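Local coordinates for Galactose/lactose metabolism regulatory protein GAL80 (Kluyveromyces lactis, PDB 3E1K) that acts as a negative regulator of lactose and galactose metabolic genes, apparently blocking the transcriptional activator LAC9 when no inducing sugar is present, at residues N317-K326 and E363-Y374; Y226-I234 and S443-S453. One frame throughout, in Å; residues are numbered along the deposited sequence.

Interaction 1 (N317-K326 and E363-Y374); sequences NLVLYFYGIK and EQTMEVFHLRNY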
loop_
_atom_site.group_PDB
_atom_site.type_symbol
_atom_site.label_atom_id
_atom_site.label_comp_id
_atom_site.label_asym_id
_atom_site.label_seq_id
_atom_site.Cartn_x
_atom_site.Cartn_y
_atom_site.Cartn_z
ATOM N N ASN A 317 -20.599 7.793 -1.827
ATOM C CA ASN A 317 -21.470 6.854 -2.502
ATOM C C ASN A 317 -20.337 6.294 -3.317
ATOM O O ASN A 317 -19.656 7.056 -4.034
ATOM C CB ASN A 317 -22.438 7.584 -3.439
ATOM C CG ASN A 317 -23.341 6.645 -4.261
ATOM O OD1 ASN A 317 -23.901 5.682 -3.736
ATOM N ND2 ASN A 317 -23.489 6.938 -5.544
ATOM N N LEU A 318 -20.090 4.995 -3.101
ATOM C CA LEU A 318 -19.035 4.305 -3.829
ATOM C C LEU A 318 -19.632 3.251 -4.772
ATOM O O LEU A 318 -20.847 3.202 -5.037
ATOM C CB LEU A 318 -18.031 3.667 -2.893
ATOM C CG LEU A 318 -18.205 4.299 -1.522
ATOM C CD1 LEU A 318 -18.396 3.205 -0.424
ATOM C CD2 LEU A 318 -17.193 5.381 -1.105
ATOM N N VAL A 319 -18.742 2.356 -5.182
ATOM C CA VAL A 319 -19.125 1.265 -6.049
ATOM C C VAL A 319 -18.390 0.028 -5.640
ATOM O O VAL A 319 -17.220 0.033 -5.326
ATOM C CB VAL A 319 -18.588 1.588 -7.382
ATOM C CG1 VAL A 319 -18.736 0.382 -8.275
ATOM C CG2 VAL A 319 -19.429 2.688 -7.915
ATOM N N LEU A 320 -19.090 -1.081 -5.701
ATOM C CA LEU A 320 -18.454 -2.292 -5.283
ATOM C C LEU A 320 -18.409 -3.415 -6.281
ATOM O O LEU A 320 -19.417 -3.961 -6.697
ATOM C CB LEU A 320 -19.117 -2.842 -4.048
ATOM C CG LEU A 320 -18.324 -4.048 -3.574
ATOM C CD1 LEU A 320 -17.577 -3.525 -2.358
ATOM C CD2 LEU A 320 -19.540 -4.826 -3.019
ATOM N N TYR A 321 -17.175 -3.812 -6.538
ATOM C CA TYR A 321 -16.975 -4.867 -7.482
ATOM C C TYR A 321 -16.551 -6.012 -6.641
ATOM O O TYR A 321 -15.659 -5.936 -5.796
ATOM C CB TYR A 321 -15.773 -4.573 -8.378
ATOM C CG TYR A 321 -15.909 -3.261 -9.130
ATOM C CD1 TYR A 321 -15.259 -2.090 -8.701
ATOM C CD2 TYR A 321 -16.659 -3.204 -10.306
ATOM C CE1 TYR A 321 -15.332 -0.927 -9.426
ATOM C CE2 TYR A 321 -16.748 -2.042 -11.041
ATOM C CZ TYR A 321 -16.102 -0.907 -10.587
ATOM O OH TYR A 321 -16.220 0.281 -11.263
ATOM N N PHE A 322 -17.178 -7.121 -6.951
ATOM C CA PHE A 322 -16.700 -8.272 -6.261
ATOM C C PHE A 322 -16.581 -9.351 -7.318
ATOM O O PHE A 322 -17.255 -9.346 -8.321
ATOM C CB PHE A 322 -17.734 -8.621 -5.225
ATOM C CG PHE A 322 -17.998 -10.090 -5.117
ATOM C CD1 PHE A 322 -17.423 -10.902 -4.138
ATOM C CD2 PHE A 322 -18.862 -10.679 -6.022
ATOM C CE1 PHE A 322 -17.692 -12.257 -4.042
ATOM C CE2 PHE A 322 -19.107 -12.039 -5.960
ATOM C CZ PHE A 322 -18.541 -12.829 -4.972
ATOM N N TYR A 323 -15.850 -10.398 -7.000
ATOM C CA TYR A 323 -15.794 -11.535 -7.883
ATOM C C TYR A 323 -15.459 -12.807 -7.100
ATOM O O TYR A 323 -14.500 -12.863 -6.353
ATOM C CB TYR A 323 -14.722 -11.283 -8.907
ATOM C CG TYR A 323 -14.352 -12.602 -9.511
ATOM C CD1 TYR A 323 -15.152 -13.190 -10.497
ATOM C CD2 TYR A 323 -13.212 -13.273 -9.079
ATOM C CE1 TYR A 323 -14.816 -14.409 -11.043
ATOM C CE2 TYR A 323 -12.871 -14.488 -9.624
ATOM C CZ TYR A 323 -13.670 -15.059 -10.616
ATOM O OH TYR A 323 -13.361 -16.283 -11.164
ATOM N N GLY A 324 -16.179 -13.889 -7.349
ATOM C CA GLY A 324 -15.838 -15.089 -6.623
ATOM C C GLY A 324 -17.114 -15.935 -6.614
ATOM O O GLY A 324 -18.058 -15.702 -7.388
ATOM N N ILE A 325 -17.188 -16.867 -5.670
ATOM C CA ILE A 325 -18.331 -17.766 -5.629
ATOM C C ILE A 325 -19.670 -17.315 -5.084
ATOM O O ILE A 325 -19.821 -17.137 -3.856
ATOM C CB ILE A 325 -17.953 -19.152 -5.066
ATOM C CG1 ILE A 325 -17.433 -19.066 -3.632
ATOM C CG2 ILE A 325 -16.832 -19.828 -5.897
ATOM C CD1 ILE A 325 -17.233 -20.317 -2.922
ATOM N N LYS A 326 -20.643 -17.303 -6.005
ATOM C CA LYS A 326 -22.055 -16.969 -5.812
ATOM C C LYS A 326 -22.482 -17.197 -4.382
ATOM O O LYS A 326 -23.101 -16.311 -3.764
ATOM C CB LYS A 326 -22.930 -17.944 -6.616
ATOM C CG LYS A 326 -22.583 -18.136 -8.089
ATOM C CD LYS A 326 -23.573 -19.090 -8.729
ATOM C CE LYS A 326 -23.305 -19.135 -10.237
ATOM N NZ LYS A 326 -24.531 -19.983 -10.940
ATOM N N GLU A 363 -17.533 -22.450 -9.194
ATOM C CA GLU A 363 -18.081 -21.520 -10.199
ATOM C C GLU A 363 -18.140 -20.096 -9.655
ATOM O O GLU A 363 -19.062 -19.687 -8.936
ATOM C CB GLU A 363 -19.371 -22.002 -10.883
ATOM C CG GLU A 363 -19.755 -21.290 -12.210
ATOM C CD GLU A 363 -20.465 -22.184 -13.271
ATOM O OE1 GLU A 363 -21.698 -22.429 -13.144
ATOM O OE2 GLU A 363 -19.745 -22.578 -14.233
ATOM N N GLN A 364 -17.074 -19.360 -9.988
ATOM C CA GLN A 364 -16.917 -17.980 -9.521
ATOM C C GLN A 364 -17.729 -17.037 -10.366
ATOM O O GLN A 364 -17.937 -17.265 -11.572
ATOM C CB GLN A 364 -15.517 -17.509 -9.684
ATOM C CG GLN A 364 -14.484 -18.590 -9.502
ATOM C CD GLN A 364 -13.402 -18.178 -8.504
ATOM O OE1 GLN A 364 -12.549 -17.341 -8.831
ATOM N NE2 GLN A 364 -13.399 -18.795 -7.329
ATOM N N THR A 365 -18.166 -15.966 -9.693
ATOM C CA THR A 365 -19.046 -14.977 -10.296
ATOM C C THR A 365 -18.660 -13.515 -10.096
ATOM O O THR A 365 -18.001 -13.149 -9.115
ATOM C CB THR A 365 -20.441 -15.272 -9.734
ATOM O OG1 THR A 365 -21.031 -16.340 -10.500
ATOM C CG2 THR A 365 -21.387 -14.101 -9.726
ATOM N N MET A 366 -19.084 -12.678 -11.036
ATOM C CA MET A 366 -18.790 -11.245 -10.930
ATOM C C MET A 366 -19.983 -10.407 -10.447
ATOM O O MET A 366 -21.127 -10.542 -10.891
ATOM C CB MET A 366 -18.234 -10.701 -12.255
ATOM C CG MET A 366 -16.970 -9.844 -12.169
ATOM S SD MET A 366 -17.295 -8.060 -11.973
ATOM C CE MET A 366 -15.723 -7.351 -12.693
ATOM N N GLU A 367 -19.734 -9.440 -9.612
ATOM C CA GLU A 367 -20.840 -8.634 -9.304
ATOM C C GLU A 367 -20.541 -7.230 -8.970
ATOM O O GLU A 367 -19.625 -6.948 -8.277
ATOM C CB GLU A 367 -21.748 -9.348 -8.353
ATOM C CG GLU A 367 -21.521 -9.122 -6.902
ATOM C CD GLU A 367 -22.815 -9.124 -6.187
ATOM O OE1 GLU A 367 -23.793 -9.497 -6.828
ATOM O OE2 GLU A 367 -22.865 -8.737 -5.024
ATOM N N VAL A 368 -21.330 -6.338 -9.528
ATOM C CA VAL A 368 -21.070 -4.919 -9.419
ATOM C C VAL A 368 -22.167 -4.295 -8.633
ATOM O O VAL A 368 -23.297 -4.171 -9.111
ATOM C CB VAL A 368 -21.010 -4.206 -10.783
ATOM C CG1 VAL A 368 -20.759 -2.697 -10.574
ATOM C CG2 VAL A 368 -19.792 -4.720 -11.587
ATOM N N PHE A 369 -21.795 -3.861 -7.437
ATOM C CA PHE A 369 -22.740 -3.178 -6.580
ATOM C C PHE A 369 -22.498 -1.679 -6.486
ATOM O O PHE A 369 -21.587 -1.258 -5.789
ATOM C CB PHE A 369 -22.753 -3.788 -5.189
ATOM C CG PHE A 369 -23.731 -3.124 -4.277
ATOM C CD1 PHE A 369 -25.072 -3.182 -4.561
ATOM C CD2 PHE A 369 -23.307 -2.347 -3.207
ATOM C CE1 PHE A 369 -25.992 -2.578 -3.763
ATOM C CE2 PHE A 369 -24.232 -1.753 -2.372
ATOM C CZ PHE A 369 -25.566 -1.833 -2.676
ATOM N N HIS A 370 -23.307 -0.888 -7.176
ATOM C CA HIS A 370 -23.202 0.563 -7.133
ATOM C C HIS A 370 -24.656 0.932 -7.102
ATOM O O HIS A 370 -25.466 0.286 -7.755
ATOM C CB HIS A 370 -22.761 1.165 -8.396
ATOM C CG HIS A 370 -22.771 2.654 -8.350
ATOM N ND1 HIS A 370 -23.370 3.418 -9.318
ATOM C CD2 HIS A 370 -22.271 3.523 -7.446
ATOM C CE1 HIS A 370 -23.231 4.695 -9.014
ATOM N NE2 HIS A 370 -22.559 4.785 -7.884
ATOM N N LEU A 371 -24.962 1.949 -6.322
ATOM C CA LEU A 371 -26.343 2.380 -6.150
ATOM C C LEU A 371 -26.513 3.865 -6.505
ATOM O O LEU A 371 -26.426 4.787 -5.692
ATOM C CB LEU A 371 -26.707 2.256 -4.678
ATOM C CG LEU A 371 -27.443 1.050 -4.101
ATOM C CD1 LEU A 371 -27.460 1.160 -2.540
ATOM C CD2 LEU A 371 -28.871 1.277 -4.628
ATOM N N ARG A 372 -26.662 4.020 -7.810
ATOM C CA ARG A 372 -26.875 5.289 -8.428
ATOM C C ARG A 372 -27.631 6.306 -7.562
ATOM O O ARG A 372 -28.639 6.017 -6.892
ATOM C CB ARG A 372 -27.586 4.957 -9.726
ATOM C CG ARG A 372 -27.636 6.048 -10.716
ATOM C CD ARG A 372 -27.833 5.405 -12.053
ATOM N NE ARG A 372 -26.942 5.971 -13.050
ATOM C CZ ARG A 372 -27.311 6.968 -13.870
ATOM N NH1 ARG A 372 -28.528 7.527 -13.785
ATOM N NH2 ARG A 372 -26.427 7.378 -14.765
ATOM N N ASN A 373 -27.129 7.537 -7.567
ATOM C CA ASN A 373 -27.773 8.576 -6.785
ATOM C C ASN A 373 -28.362 8.055 -5.438
ATOM O O ASN A 373 -29.604 7.980 -5.183
ATOM C CB ASN A 373 -28.785 9.284 -7.690
ATOM C CG ASN A 373 -29.880 8.358 -8.275
ATOM O OD1 ASN A 373 -30.108 8.350 -9.467
ATOM N ND2 ASN A 373 -30.615 7.653 -7.398
ATOM N N TYR A 374 -27.543 7.634 -4.493
ATOM C CA TYR A 374 -28.043 7.270 -3.183
ATOM C C TYR A 374 -27.384 8.353 -2.419
ATOM O O TYR A 374 -26.247 8.651 -2.654
ATOM C CB TYR A 374 -27.515 5.903 -2.777
ATOM C CG TYR A 374 -27.271 5.659 -1.316
ATOM C CD1 TYR A 374 -28.288 5.555 -0.435
ATOM C CD2 TYR A 374 -26.026 5.490 -0.827
ATOM C CE1 TYR A 374 -28.062 5.333 0.882
ATOM C CE2 TYR A 374 -25.813 5.269 0.474
ATOM C CZ TYR A 374 -26.837 5.192 1.313
ATOM O OH TYR A 374 -26.639 4.964 2.612
#
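Leu320, Phe322 and Gly324 pair with Phe369, Glu367 and Thr365 in an antiparallel strand contact at one border of the large mixed sheet, where strand 364-370 is outermost within the chain and 319-323 its inner neighbour. The segment axes run at 167° and approach to 4.4 Å. All three are hydrogen-bonded pairs, though the return bonds of the outer two are modelled too short for their lengths to be trusted; in the central one Phe322 N reaches Glu367 O at 2.8 Å, and Glu367 N returns to Phe322 O at 2.8 Å. Between these pairs, Tyr321 and Val368 send their side chains out together on the opposite face from Phe322: they lie alongside one another, Val368 CG2 being 3.7 Å from Tyr321 CD2. On the other face the bent Glu367 chain brings its CG obliquely up to CD2 of the Phe322 ring, with carboxylate and ring planes 83° apart, while Glu367 OE2 goes on to a salt bridge with Arg161. Tyr323 has CG turned opposite its own backbone N (chi1 161°), which lays CD1 4.2 Å from Met366 CG and carries the ring toward Gln364, the two side chains crossing at about a right angle. The phenol oxygen is less securely placed, and its bond to Gln364 OE1 is weak. With an alanine at this position, Met366 would probably lose its aromatic neighbour and a gap would open beside Gln364, next to Lys288 of the second subunit. At the far end, Asn317 OD1 sits in plane at the edge of the Tyr374 ring, 3.6 Å from CD2. Asn317 and His370 also hydrogen-bond the bound peptide, and Val319 and Val368 each pack on an aromatic side chain of it. Following 303-308, the two strands continue an antiparallel beta meander whose border contributes to the activation-domain binding site of Gal80p.

Interaction 2 (Y226-I234 and S443-S453); sequences YFQKINAMI and SDKEEKTLDVS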
loop_
_atom_site.group_PDB
_atom_site.type_symbol
_atom_site.label_atom_id
_atom_site.label_comp_id
_atom_site.label_asym_id
_atom_site.label_seq_id
_atom_site.Cartn_x
_atom_site.Cartn_y
_atom_site.Cartn_z
ATOM N N TYR A 226 -10.143 -7.339 14.556
ATOM C CA TYR A 226 -9.435 -6.159 15.013
ATOM C C TYR A 226 -7.925 -6.288 14.714
ATOM O O TYR A 226 -7.401 -7.290 14.235
ATOM C CB TYR A 226 -9.577 -6.066 16.533
ATOM C CG TYR A 226 -10.852 -5.441 17.100
ATOM C CD1 TYR A 226 -11.621 -6.138 18.031
ATOM C CD2 TYR A 226 -11.224 -4.121 16.772
ATOM C CE1 TYR A 226 -12.794 -5.533 18.582
ATOM C CE2 TYR A 226 -12.374 -3.520 17.295
ATOM C CZ TYR A 226 -13.155 -4.219 18.194
ATOM O OH TYR A 226 -14.229 -3.513 18.650
ATOM N N PHE A 227 -7.175 -5.258 15.031
ATOM C CA PHE A 227 -5.758 -5.405 14.744
ATOM C C PHE A 227 -5.040 -6.068 15.891
ATOM O O PHE A 227 -5.454 -6.019 17.048
ATOM C CB PHE A 227 -5.067 -4.091 14.464
ATOM C CG PHE A 227 -5.032 -3.765 13.009
ATOM C CD1 PHE A 227 -5.904 -2.815 12.505
ATOM C CD2 PHE A 227 -4.152 -4.419 12.128
ATOM C CE1 PHE A 227 -5.916 -2.504 11.156
ATOM C CE2 PHE A 227 -4.118 -4.099 10.758
ATOM C CZ PHE A 227 -5.009 -3.125 10.278
ATOM N N GLN A 228 -3.925 -6.684 15.525
ATOM C CA GLN A 228 -3.072 -7.406 16.457
ATOM C C GLN A 228 -1.845 -6.576 16.694
ATOM O O GLN A 228 -1.664 -6.049 17.804
ATOM C CB GLN A 228 -2.589 -8.677 15.813
ATOM C CG GLN A 228 -1.417 -9.274 16.540
ATOM C CD GLN A 228 -0.963 -10.577 15.879
ATOM O OE1 GLN A 228 -0.295 -10.576 14.856
ATOM N NE2 GLN A 228 -1.417 -11.698 16.451
ATOM N N LYS A 229 -1.017 -6.414 15.659
ATOM C CA LYS A 229 0.129 -5.510 15.787
ATOM C C LYS A 229 0.099 -4.559 14.587
ATOM O O LYS A 229 -0.612 -4.803 13.609
ATOM C CB LYS A 229 1.466 -6.240 15.892
ATOM C CG LYS A 229 1.797 -6.924 14.612
ATOM C CD LYS A 229 3.049 -7.717 14.726
ATOM C CE LYS A 229 3.744 -7.787 13.341
ATOM N NZ LYS A 229 5.111 -8.312 13.190
ATOM N N ILE A 230 0.866 -3.413 14.662
ATOM C CA ILE A 230 0.775 -2.498 13.532
ATOM C C ILE A 230 2.007 -1.602 13.445
ATOM O O ILE A 230 2.794 -1.402 14.359
ATOM C CB ILE A 230 -0.498 -1.637 13.635
ATOM C CG1 ILE A 230 -0.469 -0.792 14.912
ATOM C CG2 ILE A 230 -1.739 -2.514 13.599
ATOM C CD1 ILE A 230 -1.572 0.239 14.987
ATOM N N ASN A 231 2.215 -0.968 12.226
ATOM C CA ASN A 231 3.260 0.051 12.162
ATOM C C ASN A 231 2.807 1.330 11.441
ATOM O O ASN A 231 2.036 1.291 10.477
ATOM C CB ASN A 231 4.518 -0.479 11.518
ATOM C CG ASN A 231 5.535 0.595 11.259
ATOM O OD1 ASN A 231 6.442 0.768 12.066
ATOM N ND2 ASN A 231 5.413 1.267 10.126
ATOM N N ALA A 232 3.286 2.469 11.895
ATOM C CA ALA A 232 2.896 3.702 11.267
ATOM C C ALA A 232 4.016 4.748 11.184
ATOM O O ALA A 232 4.939 4.778 12.007
ATOM C CB ALA A 232 1.579 4.177 11.933
ATOM N N MET A 233 3.961 5.504 10.092
ATOM C CA MET A 233 4.927 6.523 9.754
ATOM C C MET A 233 4.225 7.799 9.272
ATOM O O MET A 233 3.409 7.768 8.348
ATOM C CB MET A 233 5.807 5.936 8.648
ATOM C CG MET A 233 6.737 4.870 9.113
ATOM S SD MET A 233 7.771 4.424 7.725
ATOM C CE MET A 233 8.725 3.086 8.608
ATOM N N ILE A 234 4.532 8.950 9.865
ATOM C CA ILE A 234 3.806 10.149 9.418
ATOM C C ILE A 234 4.599 11.298 8.818
ATOM O O ILE A 234 5.494 11.865 9.456
ATOM C CB ILE A 234 2.816 10.713 10.411
ATOM C CG1 ILE A 234 1.800 9.625 10.808
ATOM C CG2 ILE A 234 2.137 11.928 9.828
ATOM C CD1 ILE A 234 1.606 9.550 12.345
ATOM N N SER A 443 3.430 4.790 17.484
ATOM C CA SER A 443 4.239 3.969 16.618
ATOM C C SER A 443 5.168 4.814 15.746
ATOM O O SER A 443 6.380 4.544 15.764
ATOM C CB SER A 443 3.397 3.103 15.697
ATOM O OG SER A 443 4.205 2.950 14.561
ATOM N N ASP A 444 4.661 5.753 14.952
ATOM C CA ASP A 444 5.561 6.515 14.096
ATOM C C ASP A 444 6.623 7.065 15.024
ATOM O O ASP A 444 7.827 6.842 14.785
ATOM C CB ASP A 444 4.850 7.650 13.331
ATOM C CG ASP A 444 5.761 8.872 13.027
ATOM O OD1 ASP A 444 6.941 8.685 12.674
ATOM O OD2 ASP A 444 5.275 10.031 13.125
ATOM N N LYS A 445 6.162 7.774 16.060
ATOM C CA LYS A 445 7.078 8.446 16.963
ATOM C C LYS A 445 8.156 7.491 17.427
ATOM O O LYS A 445 9.353 7.701 17.257
ATOM C CB LYS A 445 6.386 9.087 18.164
ATOM C CG LYS A 445 7.294 9.984 18.964
ATOM C CD LYS A 445 6.500 10.635 20.099
ATOM C CE LYS A 445 6.926 12.102 20.432
ATOM N NZ LYS A 445 6.152 12.856 21.527
ATOM N N GLU A 446 7.691 6.451 18.129
ATOM C CA GLU A 446 8.635 5.477 18.638
ATOM C C GLU A 446 9.446 4.744 17.576
ATOM O O GLU A 446 10.457 4.140 17.922
ATOM C CB GLU A 446 8.065 4.546 19.693
ATOM C CG GLU A 446 7.518 5.239 20.942
ATOM C CD GLU A 446 6.999 4.098 21.853
ATOM O OE1 GLU A 446 7.604 3.028 21.796
ATOM O OE2 GLU A 446 5.909 4.131 22.502
ATOM N N GLU A 447 8.996 4.788 16.317
ATOM C CA GLU A 447 9.654 4.138 15.191
ATOM C C GLU A 447 9.736 2.612 15.447
ATOM O O GLU A 447 10.738 1.948 15.216
ATOM C CB GLU A 447 11.068 4.691 15.008
ATOM C CG GLU A 447 11.480 5.060 13.581
ATOM C CD GLU A 447 11.450 6.527 13.368
ATOM O OE1 GLU A 447 12.389 7.177 13.792
ATOM O OE2 GLU A 447 10.437 6.940 12.692
ATOM N N LYS A 448 8.599 2.106 15.930
ATOM C CA LYS A 448 8.453 0.698 16.302
ATOM C C LYS A 448 7.068 0.076 15.931
ATOM O O LYS A 448 6.059 0.779 15.766
ATOM C CB LYS A 448 8.438 0.815 17.822
ATOM C CG LYS A 448 9.547 0.240 18.641
ATOM C CD LYS A 448 9.033 -0.270 19.947
ATOM C CE LYS A 448 9.592 0.356 21.192
ATOM N NZ LYS A 448 8.844 0.118 22.453
ATOM N N THR A 449 6.984 -1.258 15.892
ATOM C CA THR A 449 5.714 -1.905 15.623
ATOM C C THR A 449 5.130 -2.453 16.931
ATOM O O THR A 449 5.681 -3.382 17.549
ATOM C CB THR A 449 5.908 -3.004 14.560
ATOM O OG1 THR A 449 5.657 -2.470 13.257
ATOM C CG2 THR A 449 4.940 -4.189 14.788
ATOM N N LEU A 450 3.995 -1.901 17.279
ATOM C CA LEU A 450 3.362 -2.118 18.527
ATOM C C LEU A 450 2.236 -3.117 18.463
ATOM O O LEU A 450 1.630 -3.271 17.464
ATOM C CB LEU A 450 2.858 -0.764 19.036
ATOM C CG LEU A 450 3.552 0.586 18.831
ATOM C CD1 LEU A 450 2.659 1.596 19.263
ATOM C CD2 LEU A 450 4.779 0.766 19.576
ATOM N N ASP A 451 1.974 -3.779 19.574
ATOM C CA ASP A 451 0.904 -4.741 19.723
ATOM C C ASP A 451 -0.401 -4.150 20.253
ATOM O O ASP A 451 -0.493 -3.686 21.369
ATOM C CB ASP A 451 1.383 -5.894 20.582
ATOM C CG ASP A 451 0.366 -6.983 20.719
ATOM O OD1 ASP A 451 0.357 -7.616 21.778
ATOM O OD2 ASP A 451 -0.428 -7.213 19.790
ATOM N N VAL A 452 -1.408 -4.178 19.396
ATOM C CA VAL A 452 -2.655 -3.479 19.587
ATOM C C VAL A 452 -3.743 -4.449 19.825
ATOM O O VAL A 452 -4.799 -4.337 19.312
ATOM C CB VAL A 452 -3.026 -2.668 18.356
ATOM C CG1 VAL A 452 -3.037 -1.228 18.654
ATOM C CG2 VAL A 452 -2.064 -2.880 17.337
ATOM N N SER A 453 -3.437 -5.422 20.624
ATOM C CA SER A 453 -4.327 -6.516 20.984
ATOM C C SER A 453 -4.826 -6.404 22.394
ATOM O O SER A 453 -5.155 -7.413 23.011
ATOM C CB SER A 453 -3.762 -7.887 20.677
ATOM O OG SER A 453 -2.687 -8.192 21.563
#
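Ile230 and Val452 cross at about a right angle, with Val452 CG2 set 3.6 Å from Ile230 CG1. The first torsion of Ile230 (61°) places CG1 between its backbone N and carbonyl carbon, and this branch faces the valine; Leu436 of helix 427-446 and Phe265 pack on the same isoleucine. The backbones pair alongside: Ile230 N bonds Leu450 O at 2.9 Å, and Leu450 N returns to Ile230 O at 3.2 Å. Lys229 runs extended and obliquely past Thr449, its CD 4.0 Å from Thr449 CG2, on its way to a salt bridge with Glu447 of the second subunit. Asn231 lies too close to Thr449 of its own chain for their fit to be trusted; its OD1 is hydrogen-bonded to Thr449 of the second subunit. Ser443 is gripped from two directions. With OG opposite its own backbone N (chi1 151°), it accepts Ala232 N at 2.9 Å and donates to Lys448 O at 3.1 Å, pinning the helix end both to the strand and to the chain that leaves it. Beyond it Ile234 crosses Asp444 at nearly a right angle, Ile234 CD1 lying 3.9 Å from Asp444 CB. Two motifs shape this border of the sheet: a classic beta bulge, in which Gln228 and Lys229 both face Ile268, and a Schellman motif at Glu447, which ends helix 427-446 and turns the chain into the short antiparallel border strand 450-451, beside the subunit interface.

In the fold
The two interactions occupy opposite borders of one mixed sheet: within the chain, interaction 1 ends it with strand 364-370, interaction 2 with strand 450-451. Their centres are 33 Å apart and their nearest atoms about 18 Å, so they do not touch. Strands 303-308, 293-298, 177-182, 275-281 and 262-269 lie between 319-323 and 227-235. Along the chain, 226-234 comes first, then both partners of interaction 1, and finally 443-453, which brings the C-terminal region back to the early strand. Both borders touch the second subunit, through different residues, whereas the bound peptide lies at interaction 1. One sheet thus serves both dimer contact and activator recognition.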